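Long-range contact in MstE (Scytonema sp. PCC 10023, PDB 6SBF), which probably cyclises isoprenoid substrates into the complex polycyclic scaffolds of merosterols, as a monodomain class II terpene cyclase: residues P19-L24 / K362-L367. The protein carries 1 engineered substitution. Numbering follows the deposited sequence. Where two conformers were deposited one is given.
Sequences PKLNQL and KAAPML
Leu24 meets Ala364 and Leu367 where the two ends of the chain come together in this alpha6-alpha6 barrel, the first turns of helix 18-37 lying beside the C-terminal tail that follows helix 350-363. The segments lie 338 positions apart at their closest ends, and the start of helix 18-37 packs against the tail at the surface of the fold.

The contact is apolar, and no hydrogen bond crosses it. CG of Leu24 stands anti to the carbonyl carbon (chi1 -87°), which places it beside the backbone N, and from there the methyl CD1 reaches the tail and touches two partners: CB of Ala364 at 3.9 Å and CD1 of Leu367, which it meets tip to tip. Leucine suits this place because it is apolar and long enough to carry CD1 out to both. Ala364, whose short side chain points at the opposing helix, lets the backbones come close, with its CA 7.1 Å from the CA of Leu21. The CD1 methyl of Leu21 approaches the same alanine CB more loosely, at 4.4 Å. Ile292 of helix 282-298 also touches both Leu24 and Leu367, adding to the apolar cluster.

Lys20 combines two roles. Its extended chain, with every torsion near 180°, carries NZ to a hydrogen bond with the carbonyl oxygen of Ala289, while its CG lies 4.3 Å from CD1 of Leu367.

Backbone bonds shape the tail: Met366 N binds Ala363 O and Leu367 N binds Ala364 O, the i to i-3 pattern of a 3-10 turn. This turn brings the terminal leucine back toward helix 18-37, where its CD1 lies 3.8 Å from CD1 of Leu24.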
# COMPACT_ATOMS: atom_id res chain seq x y z
N PRO A 19 -13.82 -26.73 -4.48
CA PRO A 19 -14.32 -25.72 -5.43
C PRO A 19 -13.86 -24.30 -5.07
O PRO A 19 -13.60 -23.50 -5.96
CB PRO A 19 -15.84 -25.91 -5.43
CG PRO A 19 -16.02 -27.37 -5.08
CD PRO A 19 -14.87 -27.68 -4.12
N LYS A 20 -13.86 -23.98 -3.77
CA LYS A 20 -13.45 -22.63 -3.36
C LYS A 20 -11.94 -22.44 -3.56
O LYS A 20 -11.51 -21.40 -4.06
CB LYS A 20 -14.01 -22.32 -1.95
CG LYS A 20 -13.90 -20.85 -1.60
CD LYS A 20 -14.58 -20.53 -0.29
CE LYS A 20 -14.40 -19.08 0.13
NZ LYS A 20 -15.08 -18.70 1.37
N LEU A 21 -11.13 -23.48 -3.33
CA LEU A 21 -9.68 -23.37 -3.61
C LEU A 21 -9.43 -23.19 -5.10
O LEU A 21 -8.62 -22.35 -5.48
CB LEU A 21 -8.95 -24.58 -3.07
CG LEU A 21 -7.43 -24.47 -3.12
CD1 LEU A 21 -6.88 -23.31 -2.30
CD2 LEU A 21 -6.82 -25.78 -2.67
N ASN A 22 -10.12 -23.98 -5.92
CA ASN A 22 -10.05 -23.89 -7.39
C ASN A 22 -10.50 -22.50 -7.87
O ASN A 22 -9.88 -21.93 -8.79
CB ASN A 22 -10.93 -24.99 -7.96
CG ASN A 22 -10.54 -25.44 -9.34
OD1 ASN A 22 -10.19 -24.67 -10.24
ND2 ASN A 22 -10.68 -26.73 -9.50
N GLN A 23 -11.59 -21.98 -7.27
CA GLN A 23 -12.01 -20.61 -7.70
C GLN A 23 -10.96 -19.59 -7.27
O GLN A 23 -10.71 -18.62 -8.02
CB GLN A 23 -13.40 -20.27 -7.21
CG GLN A 23 -13.83 -18.92 -7.71
CD GLN A 23 -13.91 -18.82 -9.19
OE1 GLN A 23 -14.10 -19.84 -9.86
NE2 GLN A 23 -13.72 -17.59 -9.67
N LEU A 24 -10.33 -19.75 -6.09
CA LEU A 24 -9.23 -18.86 -5.74
C LEU A 24 -8.16 -18.92 -6.82
O LEU A 24 -7.62 -17.89 -7.22
CB LEU A 24 -8.65 -19.24 -4.38
CG LEU A 24 -9.36 -18.59 -3.23
CD1 LEU A 24 -9.10 -19.36 -1.97
CD2 LEU A 24 -8.93 -17.13 -3.10
N LYS A 362 -2.16 -14.79 -0.14
CA LYS A 362 -1.70 -14.98 1.25
C LYS A 362 -2.78 -15.70 2.05
O LYS A 362 -2.41 -16.46 2.95
CB LYS A 362 -1.32 -13.63 1.83
CG LYS A 362 -0.12 -12.93 1.21
CD LYS A 362 0.25 -11.56 1.75
CE LYS A 362 0.37 -11.49 3.23
NZ LYS A 362 1.64 -12.14 3.61
N ALA A 363 -4.07 -15.47 1.78
CA ALA A 363 -5.12 -16.05 2.62
C ALA A 363 -5.45 -17.48 2.26
O ALA A 363 -6.02 -18.19 3.12
CB ALA A 363 -6.31 -15.19 2.54
N ALA A 364 -5.27 -17.86 1.01
CA ALA A 364 -5.77 -19.16 0.53
C ALA A 364 -5.29 -20.33 1.39
O ALA A 364 -6.08 -21.24 1.64
CB ALA A 364 -5.35 -19.39 -0.90
N PRO A 365 -4.03 -20.39 1.85
CA PRO A 365 -3.59 -21.57 2.59
C PRO A 365 -4.21 -21.69 3.99
O PRO A 365 -4.12 -22.77 4.58
CB PRO A 365 -2.07 -21.37 2.71
CG PRO A 365 -1.86 -19.91 2.53
CD PRO A 365 -2.89 -19.53 1.50
N MET A 366 -4.81 -20.59 4.46
CA MET A 366 -5.43 -20.52 5.81
C MET A 366 -6.95 -20.68 5.67
O MET A 366 -7.64 -20.48 6.67
CB MET A 366 -5.09 -19.18 6.47
CG MET A 366 -3.59 -18.94 6.57
SD MET A 366 -2.66 -20.34 7.20
CE MET A 366 -3.33 -20.54 8.86
N LEU A 367 -7.46 -20.98 4.47
CA LEU A 367 -8.81 -21.59 4.32
C LEU A 367 -8.86 -22.88 5.14
O LEU A 367 -9.85 -23.05 5.82
CB LEU A 367 -9.09 -21.94 2.86
CG LEU A 367 -9.94 -20.99 2.03
CD1 LEU A 367 -10.39 -21.72 0.78
CD2 LEU A 367 -11.14 -20.44 2.78
OXT LEU A 367 -7.98 -23.80 5.15